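Local coordinates for superantigen-like protein SSL10 (Staphylococcus aureus subsp. aureus, PDB 6LWT) that probably blocks classical complement activation by binding the Fc region of human IgG, and probably hinders plasma clotting by engaging prothrombin and a coagulation factor, at residues 159-164 with 194-199; 103-108 with 190-195; 130-135 with 184-189; 17-22 with 150-155. All coordinates share one frame; numbering follows the deposited sequence.

Contact 1. Residues 159-164 with 194-199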
loop_
_atom_site.group_PDB
_atom_site.type_symbol
_atom_site.label_atom_id
_atom_site.label_comp_id
_atom_site.label_asym_id
_atom_site.label_seq_id
_atom_site.Cartn_x
_atom_site.Cartn_y
_atom_site.Cartn_z
ATOM N N ARG A 159 2.158 -14.334 -5.286
ATOM C CA ARG A 159 3.103 -13.604 -4.464
ATOM C C ARG A 159 3.623 -12.410 -5.227
ATOM O O ARG A 159 3.639 -12.406 -6.461
ATOM C CB ARG A 159 4.290 -14.479 -4.073
ATOM C CG ARG A 159 3.944 -15.825 -3.446
ATOM C CD ARG A 159 3.328 -15.749 -2.049
ATOM N NE ARG A 159 3.126 -17.124 -1.581
ATOM C CZ ARG A 159 2.072 -17.898 -1.860
ATOM N NH1 ARG A 159 1.039 -17.456 -2.582
ATOM N NH2 ARG A 159 2.049 -19.146 -1.397
ATOM N N VAL A 160 4.039 -11.392 -4.485
ATOM C CA VAL A 160 4.690 -10.238 -5.089
ATOM C C VAL A 160 5.970 -9.951 -4.327
ATOM O O VAL A 160 5.883 -9.678 -3.149
ATOM C CB VAL A 160 3.809 -8.980 -5.014
ATOM C CG1 VAL A 160 4.566 -7.794 -5.606
ATOM C CG2 VAL A 160 2.473 -9.197 -5.716
ATOM N N LYS A 161 7.126 -9.970 -4.989
ATOM C CA LYS A 161 8.407 -9.709 -4.325
ATOM C C LYS A 161 8.977 -8.387 -4.824
ATOM O O LYS A 161 9.338 -8.268 -5.998
ATOM C CB LYS A 161 9.407 -10.840 -4.554
ATOM C CG LYS A 161 10.768 -10.629 -3.868
ATOM C CD LYS A 161 11.788 -11.700 -4.247
ATOM C CE LYS A 161 13.125 -11.476 -3.548
ATOM N NZ LYS A 161 13.864 -12.747 -3.278
ATOM N N ILE A 162 9.064 -7.426 -3.918
ATOM C CA ILE A 162 9.643 -6.123 -4.220
ATOM C C ILE A 162 11.105 -6.152 -3.751
ATOM O O ILE A 162 11.369 -6.254 -2.549
ATOM C CB ILE A 162 8.854 -5.005 -3.508
ATOM C CG1 ILE A 162 7.378 -5.005 -3.947
ATOM C CG2 ILE A 162 9.498 -3.649 -3.737
ATOM C CD1 ILE A 162 6.440 -4.425 -2.908
ATOM N N SER A 163 12.048 -6.040 -4.687
ATOM C CA SER A 163 13.446 -6.061 -4.364
ATOM C C SER A 163 14.067 -4.675 -4.496
ATOM O O SER A 163 13.771 -3.917 -5.448
ATOM C CB SER A 163 14.166 -7.071 -5.257
ATOM O OG SER A 163 13.658 -8.375 -4.991
ATOM N N LEU A 164 14.934 -4.366 -3.544
ATOM C CA LEU A 164 15.662 -3.117 -3.514
ATOM C C LEU A 164 17.091 -3.347 -4.013
ATOM O O LEU A 164 17.595 -4.475 -4.018
ATOM C CB LEU A 164 15.669 -2.498 -2.123
ATOM C CG LEU A 164 14.331 -2.302 -1.382
ATOM C CD1 LEU A 164 14.542 -1.443 -0.149
ATOM C CD2 LEU A 164 13.232 -1.778 -2.283
ATOM N N ASP A 194 13.343 -4.144 -8.774
ATOM C CA ASP A 194 12.325 -4.819 -9.563
ATOM C C ASP A 194 11.223 -5.368 -8.669
ATOM O O ASP A 194 11.382 -5.419 -7.447
ATOM C CB ASP A 194 12.937 -5.925 -10.443
ATOM C CG ASP A 194 13.855 -6.845 -9.673
ATOM O OD1 ASP A 194 13.402 -7.427 -8.693
ATOM O OD2 ASP A 194 15.049 -6.971 -10.033
ATOM N N ILE A 195 10.124 -5.744 -9.306
ATOM C CA ILE A 195 8.936 -6.268 -8.653
ATOM C C ILE A 195 8.539 -7.537 -9.405
ATOM O O ILE A 195 8.162 -7.464 -10.574
ATOM C CB ILE A 195 7.784 -5.236 -8.676
ATOM C CG1 ILE A 195 8.214 -3.894 -8.025
ATOM C CG2 ILE A 195 6.579 -5.779 -7.960
ATOM C CD1 ILE A 195 7.294 -2.743 -8.320
ATOM N N GLU A 196 8.621 -8.680 -8.735
ATOM C CA GLU A 196 8.361 -9.980 -9.342
ATOM C C GLU A 196 7.007 -10.470 -8.855
ATOM O O GLU A 196 6.820 -10.622 -7.656
ATOM C CB GLU A 196 9.452 -10.990 -8.969
ATOM C CG GLU A 196 9.285 -12.309 -9.718
ATOM C CD GLU A 196 10.203 -13.436 -9.259
ATOM O OE1 GLU A 196 10.000 -14.554 -9.783
ATOM O OE2 GLU A 196 11.080 -13.240 -8.379
ATOM N N VAL A 197 6.082 -10.703 -9.782
ATOM C CA VAL A 197 4.732 -11.184 -9.462
ATOM C C VAL A 197 4.602 -12.605 -10.000
ATOM O O VAL A 197 4.861 -12.852 -11.179
ATOM C CB VAL A 197 3.639 -10.296 -10.071
ATOM C CG1 VAL A 197 2.251 -10.840 -9.709
ATOM C CG2 VAL A 197 3.792 -8.848 -9.608
ATOM N N ASN A 198 4.219 -13.538 -9.131
ATOM C CA ASN A 198 3.923 -14.912 -9.540
ATOM C C ASN A 198 2.475 -15.237 -9.202
ATOM O O ASN A 198 2.101 -15.171 -8.037
ATOM C CB ASN A 198 4.892 -15.859 -8.842
ATOM C CG ASN A 198 6.277 -15.809 -9.457
ATOM O OD1 ASN A 198 7.159 -15.096 -8.986
ATOM N ND2 ASN A 198 6.463 -16.543 -10.536
ATOM N N LEU A 199 1.671 -15.535 -10.224
ATOM C CA LEU A 199 0.223 -15.769 -10.082
ATOM C C LEU A 199 -0.124 -17.218 -10.404
ATOM O O LEU A 199 0.676 -17.932 -10.975
ATOM C CB LEU A 199 -0.574 -14.841 -10.998
ATOM C CG LEU A 199 -0.359 -13.343 -10.763
ATOM C CD1 LEU A 199 -1.227 -12.514 -11.687
ATOM C CD2 LEU A 199 -0.629 -12.960 -9.304
HETATM O O HOH W 1 11.938 -8.712 -7.026
#

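Contact 2. Residues 103-108 with 190-195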
loop_
_atom_site.group_PDB
_atom_site.type_symbol
_atom_site.label_atom_id
_atom_site.label_comp_id
_atom_site.label_asym_id
_atom_site.label_seq_id
_atom_site.Cartn_x
_atom_site.Cartn_y
_atom_site.Cartn_z
ATOM N N SER A 103 10.492 7.227 -10.607
ATOM C CA SER A 103 11.079 5.904 -10.509
ATOM C C SER A 103 10.338 4.912 -11.383
ATOM O O SER A 103 9.112 4.877 -11.376
ATOM C CB SER A 103 11.056 5.449 -9.058
ATOM O OG SER A 103 11.866 6.291 -8.281
ATOM N N ALA A 104 11.089 4.091 -12.128
ATOM C CA ALA A 104 10.507 3.132 -13.062
ATOM C C ALA A 104 11.110 1.721 -12.909
ATOM O O ALA A 104 11.669 1.168 -13.868
ATOM C CB ALA A 104 10.678 3.627 -14.492
ATOM N N PRO A 105 10.972 1.111 -11.712
ATOM C CA PRO A 105 11.387 -0.300 -11.620
ATOM C C PRO A 105 10.638 -1.170 -12.604
ATOM O O PRO A 105 9.502 -0.861 -12.975
ATOM C CB PRO A 105 10.977 -0.713 -10.194
ATOM C CG PRO A 105 9.917 0.266 -9.819
ATOM C CD PRO A 105 10.331 1.566 -10.471
ATOM N N ILE A 106 11.252 -2.280 -12.978
ATOM C CA ILE A 106 10.606 -3.225 -13.859
ATOM C C ILE A 106 9.727 -4.175 -13.054
ATOM O O ILE A 106 10.203 -4.853 -12.151
ATOM C CB ILE A 106 11.613 -4.019 -14.703
ATOM C CG1 ILE A 106 12.532 -3.051 -15.487
ATOM C CG2 ILE A 106 10.866 -4.967 -15.624
ATOM C CD1 ILE A 106 11.809 -2.105 -16.422
ATOM N N LEU A 107 8.455 -4.215 -13.436
ATOM C CA LEU A 107 7.489 -5.166 -12.917
ATOM C C LEU A 107 7.465 -6.359 -13.861
ATOM O O LEU A 107 7.263 -6.179 -15.067
ATOM C CB LEU A 107 6.115 -4.510 -12.862
ATOM C CG LEU A 107 4.876 -5.338 -12.540
ATOM C CD1 LEU A 107 5.051 -6.125 -11.275
ATOM C CD2 LEU A 107 3.668 -4.403 -12.435
ATOM N N ASN A 108 7.659 -7.562 -13.339
ATOM C CA ASN A 108 7.559 -8.746 -14.183
ATOM C C ASN A 108 6.520 -9.710 -13.642
ATOM O O ASN A 108 6.470 -9.943 -12.425
ATOM C CB ASN A 108 8.925 -9.375 -14.511
ATOM C CG ASN A 108 9.587 -10.101 -13.344
ATOM O OD1 ASN A 108 10.495 -9.572 -12.706
ATOM N ND2 ASN A 108 9.192 -11.338 -13.113
ATOM N N LYS A 190 13.478 5.250 -5.432
ATOM C CA LYS A 190 14.640 5.046 -6.323
ATOM C C LYS A 190 15.457 3.790 -6.001
ATOM O O LYS A 190 16.241 3.342 -6.831
ATOM C CB LYS A 190 15.570 6.267 -6.245
ATOM C CG LYS A 190 16.342 6.373 -4.935
ATOM C CD LYS A 190 17.466 7.399 -4.981
ATOM C CE LYS A 190 17.916 7.900 -3.615
ATOM N NZ LYS A 190 18.332 6.836 -2.662
ATOM N N GLN A 191 15.312 3.265 -4.782
ATOM C CA GLN A 191 15.938 2.023 -4.384
ATOM C C GLN A 191 15.276 0.768 -4.909
ATOM O O GLN A 191 15.896 -0.287 -4.873
ATOM C CB GLN A 191 16.104 1.963 -2.848
ATOM C CG GLN A 191 17.138 2.963 -2.325
ATOM C CD GLN A 191 18.506 2.819 -3.029
ATOM O OE1 GLN A 191 19.256 1.877 -2.767
ATOM N NE2 GLN A 191 18.827 3.747 -3.935
ATOM N N ILE A 192 14.059 0.866 -5.441
ATOM C CA ILE A 192 13.357 -0.323 -5.898
ATOM C C ILE A 192 14.015 -0.767 -7.206
ATOM O O ILE A 192 14.116 0.009 -8.160
ATOM C CB ILE A 192 11.848 -0.099 -6.070
ATOM C CG1 ILE A 192 11.219 0.433 -4.770
ATOM C CG2 ILE A 192 11.163 -1.394 -6.492
ATOM C CD1 ILE A 192 9.821 0.956 -4.944
ATOM N N LYS A 193 14.466 -2.009 -7.233
ATOM C CA LYS A 193 15.158 -2.584 -8.397
ATOM C C LYS A 193 14.123 -3.208 -9.308
ATOM O O LYS A 193 14.013 -2.850 -10.472
ATOM C CB LYS A 193 16.203 -3.622 -7.945
ATOM C CG LYS A 193 16.996 -4.303 -9.071
ATOM C CD LYS A 193 17.777 -5.527 -8.576
ATOM C CE LYS A 193 19.245 -5.233 -8.282
ATOM N NZ LYS A 193 20.130 -5.543 -9.449
ATOM N N ASP A 194 13.343 -4.144 -8.774
ATOM C CA ASP A 194 12.325 -4.819 -9.563
ATOM C C ASP A 194 11.223 -5.368 -8.669
ATOM O O ASP A 194 11.382 -5.419 -7.447
ATOM C CB ASP A 194 12.937 -5.925 -10.443
ATOM C CG ASP A 194 13.855 -6.845 -9.673
ATOM O OD1 ASP A 194 13.402 -7.427 -8.693
ATOM O OD2 ASP A 194 15.049 -6.971 -10.033
ATOM N N ILE A 195 10.124 -5.744 -9.306
ATOM C CA ILE A 195 8.936 -6.268 -8.653
ATOM C C ILE A 195 8.539 -7.537 -9.405
ATOM O O ILE A 195 8.162 -7.464 -10.574
ATOM C CB ILE A 195 7.784 -5.236 -8.676
ATOM C CG1 ILE A 195 8.214 -3.894 -8.025
ATOM C CG2 ILE A 195 6.579 -5.779 -7.960
ATOM C CD1 ILE A 195 7.294 -2.743 -8.320
#

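Contact 3. Residues 130-135 with 184-189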
loop_
_atom_site.group_PDB
_atom_site.type_symbol
_atom_site.label_atom_id
_atom_site.label_comp_id
_atom_site.label_asym_id
_atom_site.label_seq_id
_atom_site.Cartn_x
_atom_site.Cartn_y
_atom_site.Cartn_z
ATOM N N LYS A 130 9.299 8.980 -1.863
ATOM C CA LYS A 130 9.114 7.933 -0.856
ATOM C C LYS A 130 7.729 7.353 -1.001
ATOM O O LYS A 130 6.816 8.041 -1.421
ATOM C CB LYS A 130 9.266 8.488 0.558
ATOM C CG LYS A 130 10.699 8.507 1.051
ATOM C CD LYS A 130 10.826 9.399 2.285
ATOM C CE LYS A 130 12.201 10.040 2.388
ATOM N NZ LYS A 130 12.129 11.260 3.222
ATOM N N ILE A 131 7.584 6.069 -0.660
ATOM C CA ILE A 131 6.303 5.400 -0.774
ATOM C C ILE A 131 6.211 4.403 0.365
ATOM O O ILE A 131 7.174 3.660 0.620
ATOM C CB ILE A 131 6.119 4.735 -2.167
ATOM C CG1 ILE A 131 4.680 4.253 -2.342
ATOM C CG2 ILE A 131 7.103 3.581 -2.415
ATOM C CD1 ILE A 131 4.326 3.870 -3.761
ATOM N N THR A 132 5.088 4.408 1.090
ATOM C CA THR A 132 4.877 3.369 2.083
ATOM C C THR A 132 4.694 2.015 1.413
ATOM O O THR A 132 4.175 1.911 0.283
ATOM C CB THR A 132 3.672 3.652 3.015
ATOM O OG1 THR A 132 2.469 3.828 2.243
ATOM C CG2 THR A 132 3.960 4.908 3.851
ATOM N N LEU A 133 5.082 0.970 2.126
ATOM C CA LEU A 133 4.710 -0.387 1.716
ATOM C C LEU A 133 3.207 -0.541 1.556
ATOM O O LEU A 133 2.758 -1.247 0.657
ATOM C CB LEU A 133 5.295 -1.444 2.656
ATOM C CG LEU A 133 4.991 -2.905 2.278
ATOM C CD1 LEU A 133 5.614 -3.318 0.950
ATOM C CD2 LEU A 133 5.460 -3.843 3.368
ATOM N N LYS A 134 2.424 0.146 2.394
ATOM C CA LYS A 134 0.975 0.181 2.252
ATOM C C LYS A 134 0.504 0.621 0.858
ATOM O O LYS A 134 -0.328 -0.045 0.231
ATOM C CB LYS A 134 0.398 1.146 3.287
ATOM C CG LYS A 134 -1.099 1.283 3.216
ATOM C CD LYS A 134 -1.571 2.511 3.983
ATOM C CE LYS A 134 -3.074 2.534 4.064
ATOM N NZ LYS A 134 -3.621 1.368 4.792
ATOM N N GLU A 135 1.020 1.763 0.401
ATOM C CA GLU A 135 0.603 2.332 -0.884
ATOM C C GLU A 135 1.087 1.471 -2.047
ATOM O O GLU A 135 0.353 1.259 -3.017
ATOM C CB GLU A 135 1.137 3.764 -1.035
ATOM C CG GLU A 135 0.668 4.437 -2.314
ATOM C CD GLU A 135 1.103 5.888 -2.469
ATOM O OE1 GLU A 135 1.452 6.556 -1.474
ATOM O OE2 GLU A 135 1.062 6.373 -3.617
ATOM N N GLY A 184 3.067 1.079 7.930
ATOM C CA GLY A 184 3.812 2.302 8.147
ATOM C C GLY A 184 5.199 2.343 7.544
ATOM O O GLY A 184 5.728 3.440 7.410
ATOM N N GLU A 185 5.777 1.175 7.215
ATOM C CA GLU A 185 7.114 1.037 6.573
ATOM C C GLU A 185 7.249 1.975 5.377
ATOM O O GLU A 185 6.371 1.960 4.524
ATOM C CB GLU A 185 7.302 -0.385 6.014
ATOM C CG GLU A 185 7.760 -1.466 6.986
ATOM C CD GLU A 185 9.236 -1.862 6.854
ATOM O OE1 GLU A 185 9.692 -2.576 7.757
ATOM O OE2 GLU A 185 9.949 -1.484 5.889
ATOM N N VAL A 186 8.357 2.707 5.275
ATOM C CA VAL A 186 8.570 3.678 4.185
ATOM C C VAL A 186 9.697 3.180 3.293
ATOM O O VAL A 186 10.744 2.787 3.795
ATOM C CB VAL A 186 8.925 5.077 4.720
ATOM C CG1 VAL A 186 9.233 6.042 3.577
ATOM C CG2 VAL A 186 7.795 5.624 5.580
ATOM N N ILE A 187 9.469 3.176 1.979
ATOM C CA ILE A 187 10.447 2.713 1.013
ATOM C C ILE A 187 10.882 3.924 0.190
ATOM O O ILE A 187 10.061 4.720 -0.248
ATOM C CB ILE A 187 9.884 1.616 0.084
ATOM C CG1 ILE A 187 9.400 0.403 0.902
ATOM C CG2 ILE A 187 10.948 1.209 -0.939
ATOM C CD1 ILE A 187 8.540 -0.567 0.112
ATOM N N GLU A 188 12.182 4.036 -0.019
ATOM C CA GLU A 188 12.771 5.031 -0.900
ATOM C C GLU A 188 12.594 4.558 -2.348
ATOM O O GLU A 188 13.173 3.558 -2.752
ATOM C CB GLU A 188 14.248 5.175 -0.537
ATOM C CG GLU A 188 14.980 6.277 -1.283
ATOM C CD GLU A 188 15.022 7.618 -0.568
ATOM O OE1 GLU A 188 15.711 8.516 -1.114
ATOM O OE2 GLU A 188 14.392 7.788 0.513
ATOM N N SER A 189 11.797 5.275 -3.119
ATOM C CA SER A 189 11.304 4.806 -4.419
ATOM C C SER A 189 12.402 4.460 -5.435
ATOM O O SER A 189 12.260 3.517 -6.199
ATOM C CB SER A 189 10.363 5.841 -5.027
ATOM O OG SER A 189 9.213 6.085 -4.201
#

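Contact 4. Residues 17-22 with 150-155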
loop_
_atom_site.group_PDB
_atom_site.type_symbol
_atom_site.label_atom_id
_atom_site.label_comp_id
_atom_site.label_asym_id
_atom_site.label_seq_id
_atom_site.Cartn_x
_atom_site.Cartn_y
_atom_site.Cartn_z
ATOM N N ALA A 17 -13.514 -10.866 -0.150
ATOM C CA ALA A 17 -13.120 -9.826 0.792
ATOM C C ALA A 17 -11.874 -9.074 0.298
ATOM O O ALA A 17 -11.796 -7.861 0.425
ATOM C CB ALA A 17 -12.858 -10.420 2.165
ATOM N N LEU A 18 -10.926 -9.796 -0.287
ATOM C CA LEU A 18 -9.729 -9.157 -0.864
ATOM C C LEU A 18 -10.068 -8.288 -2.060
ATOM O O LEU A 18 -9.570 -7.170 -2.173
ATOM C CB LEU A 18 -8.661 -10.207 -1.208
ATOM C CG LEU A 18 -8.022 -10.901 0.005
ATOM C CD1 LEU A 18 -7.287 -12.177 -0.379
ATOM C CD2 LEU A 18 -7.080 -9.945 0.725
ATOM N N TYR A 19 -10.958 -8.784 -2.929
ATOM C CA TYR A 19 -11.411 -8.023 -4.078
ATOM C C TYR A 19 -12.034 -6.692 -3.653
ATOM O O TYR A 19 -11.722 -5.625 -4.198
ATOM C CB TYR A 19 -12.418 -8.856 -4.900
ATOM C CG TYR A 19 -13.063 -8.046 -5.983
ATOM C CD1 TYR A 19 -12.317 -7.600 -7.063
ATOM C CD2 TYR A 19 -14.410 -7.709 -5.924
ATOM C CE1 TYR A 19 -12.885 -6.822 -8.051
ATOM C CE2 TYR A 19 -15.000 -6.931 -6.911
ATOM C CZ TYR A 19 -14.233 -6.486 -7.974
ATOM O OH TYR A 19 -14.793 -5.721 -8.974
ATOM N N ARG A 20 -12.923 -6.768 -2.668
ATOM C CA ARG A 20 -13.595 -5.577 -2.179
ATOM C C ARG A 20 -12.601 -4.614 -1.515
ATOM O O ARG A 20 -12.638 -3.425 -1.803
ATOM C CB ARG A 20 -14.772 -5.932 -1.240
ATOM C CG ARG A 20 -15.950 -6.664 -1.905
ATOM C CD ARG A 20 -16.415 -6.085 -3.252
ATOM N NE ARG A 20 -16.880 -4.690 -3.192
ATOM C CZ ARG A 20 -18.114 -4.287 -2.854
ATOM N NH1 ARG A 20 -19.076 -5.150 -2.523
ATOM N NH2 ARG A 20 -18.392 -2.988 -2.840
ATOM N N TYR A 21 -11.704 -5.130 -0.675
ATOM C CA TYR A 21 -10.759 -4.257 0.030
ATOM C C TYR A 21 -9.859 -3.492 -0.923
ATOM O O TYR A 21 -9.699 -2.277 -0.806
ATOM C CB TYR A 21 -9.914 -5.046 1.022
ATOM C CG TYR A 21 -8.961 -4.172 1.799
ATOM C CD1 TYR A 21 -9.409 -3.395 2.872
ATOM C CD2 TYR A 21 -7.611 -4.079 1.438
ATOM C CE1 TYR A 21 -8.531 -2.572 3.578
ATOM C CE2 TYR A 21 -6.734 -3.256 2.133
ATOM C CZ TYR A 21 -7.184 -2.530 3.219
ATOM O OH TYR A 21 -6.305 -1.722 3.913
ATOM N N TYR A 22 -9.296 -4.219 -1.888
ATOM C CA TYR A 22 -8.317 -3.672 -2.818
ATOM C C TYR A 22 -8.916 -2.955 -4.029
ATOM O O TYR A 22 -8.171 -2.464 -4.872
ATOM C CB TYR A 22 -7.308 -4.773 -3.218
ATOM C CG TYR A 22 -6.291 -5.060 -2.133
ATOM C CD1 TYR A 22 -5.298 -4.121 -1.841
ATOM C CD2 TYR A 22 -6.313 -6.254 -1.390
ATOM C CE1 TYR A 22 -4.371 -4.347 -0.848
ATOM C CE2 TYR A 22 -5.389 -6.492 -0.377
ATOM C CZ TYR A 22 -4.409 -5.530 -0.118
ATOM O OH TYR A 22 -3.459 -5.741 0.844
ATOM N N LEU A 150 -6.878 -10.412 -10.914
ATOM C CA LEU A 150 -6.595 -10.934 -9.580
ATOM C C LEU A 150 -7.835 -10.782 -8.699
ATOM O O LEU A 150 -8.431 -9.713 -8.683
ATOM C CB LEU A 150 -5.440 -10.188 -8.921
ATOM C CG LEU A 150 -5.079 -10.571 -7.487
ATOM C CD1 LEU A 150 -4.457 -11.948 -7.403
ATOM C CD2 LEU A 150 -4.114 -9.521 -6.935
ATOM N N TYR A 151 -8.186 -11.854 -7.988
ATOM C CA TYR A 151 -9.374 -11.935 -7.100
ATOM C C TYR A 151 -10.739 -11.851 -7.816
ATOM O O TYR A 151 -11.777 -11.929 -7.161
ATOM C CB TYR A 151 -9.363 -10.854 -6.009
ATOM C CG TYR A 151 -8.088 -10.671 -5.217
ATOM C CD1 TYR A 151 -7.362 -11.760 -4.767
ATOM C CD2 TYR A 151 -7.648 -9.393 -4.861
ATOM C CE1 TYR A 151 -6.213 -11.590 -4.005
ATOM C CE2 TYR A 151 -6.500 -9.209 -4.088
ATOM C CZ TYR A 151 -5.792 -10.317 -3.663
ATOM O OH TYR A 151 -4.659 -10.185 -2.901
ATOM N N LYS A 152 -10.744 -11.658 -9.127
ATOM C CA LYS A 152 -11.969 -11.446 -9.890
ATOM C C LYS A 152 -12.188 -12.666 -10.764
ATOM O O LYS A 152 -13.199 -13.331 -10.650
ATOM C CB LYS A 152 -11.865 -10.168 -10.732
ATOM C CG LYS A 152 -13.201 -9.615 -11.197
ATOM C CD LYS A 152 -13.035 -8.623 -12.341
ATOM C CE LYS A 152 -14.370 -8.038 -12.767
ATOM N NZ LYS A 152 -14.808 -6.948 -11.850
ATOM N N THR A 153 -11.230 -12.957 -11.636
ATOM C CA THR A 153 -11.329 -14.074 -12.558
ATOM C C THR A 153 -10.226 -15.118 -12.364
ATOM O O THR A 153 -10.287 -16.186 -12.955
ATOM C CB THR A 153 -11.322 -13.539 -14.006
ATOM O OG1 THR A 153 -10.124 -12.787 -14.237
ATOM C CG2 THR A 153 -12.565 -12.619 -14.252
ATOM N N ILE A 154 -9.210 -14.815 -11.547
ATOM C CA ILE A 154 -8.173 -15.770 -11.207
ATOM C C ILE A 154 -8.064 -15.841 -9.692
ATOM O O ILE A 154 -8.593 -14.986 -8.979
ATOM C CB ILE A 154 -6.818 -15.407 -11.861
ATOM C CG1 ILE A 154 -6.240 -14.096 -11.314
ATOM C CG2 ILE A 154 -6.986 -15.275 -13.379
ATOM C CD1 ILE A 154 -4.808 -13.855 -11.725
ATOM N N SER A 155 -7.356 -16.841 -9.211
ATOM C CA SER A 155 -7.287 -17.104 -7.781
ATOM C C SER A 155 -6.457 -16.070 -7.007
ATOM O O SER A 155 -5.703 -15.287 -7.584
ATOM C CB SER A 155 -6.713 -18.485 -7.528
ATOM O OG SER A 155 -5.305 -18.458 -7.616
#

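Contact 1. Residues 159-164 with 194-199
The carbonyl oxygen of Lys161 is gripped twice: it takes the backbone N-H of Glu196 (N to O 2.9 Å) and is hydrogen-bonded to a water whose oxygen lies 2.8 Å from it. The same water is hydrogen-bonded to Asp194 OD1 at 2.6 Å and to Ser163 OG, so it ties two side chains to the backbone on the face that carries Ser163 and Asp194. Asp194 reaches it because its CG sits between the backbone N and the carbonyl carbon (chi1 49°), which turns the carboxylate toward Ser163. Around this site strands 159-164 and 194-198 run antiparallel. The Lys161 N to Glu196 O bond is 2.8 Å, and the matching bonds of Arg159 with Asn198 continue the ladder. On the buried face beta-branched residues suit the extended backbone: Ile195 CG2 touches both Val160 CG1, 3.7 Å away, and Ile162 CG1, the side chains lying side by side, while Val160 CG2 lies beside Val197 CG2. Leu140 and Leu144 of helix 133-148 cover this row. The other face is polar, with Lys161 over Phe169 in a cation-pi contact and Arg159 in a salt bridge to Asp157. The chemistry thus divides the pair into an oily side for the helix and a hydrated, charged side.

Contact 2. Residues 103-108 with 190-195
Ser103 starts the contact by resting its OG against the backbone of Lys190, 3.6 Å from Lys190 CA, a small side chain that fits against the neighbouring backbone. From here the chains enter the parallel strand pair at the centre of the beta-grasp sheet, 106-110 beside 192-198. Pro105, buried and without an N-H to pair, turns its ring toward the partner: its CB lies 3.8 Å from Ile192 CG2, with CG almost as near, and 3.7 Å from the carbonyl oxygen of Lys193. Lys193 and Asp194 form a classic beta bulge opposite Ser163 on the far side of their strand. Ile106 then begins the parallel register, its carbonyl oxygen accepting from Ile195 N at 3.0 Å. Leu107 turns inward, beneath helix 133-148, where His143 and Leu140 lie against Leu107 and Ile195 respectively. Its first two torsions (chi1 171°, chi2 53°) together bring Leu107 CD1 to 3.7 Å from Ile195 CG2, and the two side chains cross at a slant. Asn108 closes the walk: its backbone N gives a hydrogen bond to Ile195 O at 2.8 Å, while Leu107 CD1 packs 3.5 Å from that same oxygen.

Contact 3. Residues 130-135 with 184-189
Ile131 and Ile187 exchange two backbone hydrogen bonds, Ile187 N to Ile131 O at 2.7 Å and Ile131 N to Ile187 O at 2.9 Å, the core of a short antiparallel ladder. A third bond, Leu133 N to Glu185 O at 2.9 Å, carries the pairing past the strand into the first turn of the helix. There Thr132 is the N-cap: its OG1, held between its own backbone N and carbonyl carbon (chi1 57°), accepts from Glu135 N at 3.1 Å, satisfying an amide that the first helical turn leaves without a partner. Threonine fits both roles, being beta-branched for the strand and hydroxylated for the cap. Leu133 CD1 meets Ile187 CD1 at 4.1 Å on one face, and on the other the aliphatic part of Lys130 crosses Val186, CG to CG1 3.8 Å. Among the charged groups, Lys130 NZ stays 5.0 Å from Glu188 OE2, an attraction that is probably modest, and makes a weak hydrogen bond to Asn95 O. Ile93 of strand 85-93 packs on Lys130, Thr132 and Val186, whereas Tyr170 of strand 169-173 touches Leu133 and Ile187, which places this two-stranded ladder between the OB-fold barrel and the beta-grasp sheet.

Contact 4. Residues 17-22 with 150-155
Leu18 lays its CB squarely over the ring of Tyr151, a CH-pi contact 3.7 Å from the ring centroid and only 9° off its normal. Leu150 CG covers the opposite face, so the ring is sandwiched between two leucines. The Leu18 branch also takes part, CD1 coming 3.8 Å from Tyr151 CE1. Tyr151 has an unusual backbone, with positive phi (66°), and its CG lies opposite the carbonyl carbon (chi1 -48°); together these aim the side chain at the helix. The ring is buried, yet its hydroxyl is provided for by hydrogen bonds with Leu174 O and Arg141 NH2. A tyrosine therefore suits the place, apolar along its faces and polar at its end. Tyr19 sends its ring the other way, CG opposite the backbone N, leaving CB 3.8 Å from Tyr151 CB. Lys152 runs extended up to CE and bends at its last torsion, bringing NZ to a weak hydrogen bond with Tyr19 OH at 3.1 Å. Tyr22 CD2 flanks the ring obliquely, 4.0 Å from Tyr151 CE2. The N-terminal helix 14-22 is thus packed on the loop after helix 133-148, against the beta-grasp domain, an arrangement that belongs to the two-domain staphylococcal and streptococcal toxin fold.

Overall arrangement
Contacts 1 and 2 are neighbours in one sheet, their centres about 9 Å apart: strand 192-198 pairs with 159-164 along one edge and with 106-110 along the other, and both share Asp194 and Ile195. Contact 3 lies about 13 Å from contact 2 and 15 Å from contact 1, centre to centre, and touches each through the Ile187 side chain, CG2 meeting Leu164 CD2 at 4.0 Å and Ile192 CG1 at 3.9 Å. Helix 133-148, which begins in contact 3, covers the sheet of contacts 1 and 2 and leads into the loop of contact 4. Contact 4 is remote from contact 2, centres about 24 Å apart, but meets contact 1 where Ile154 CD1 packs on Leu199 CD1.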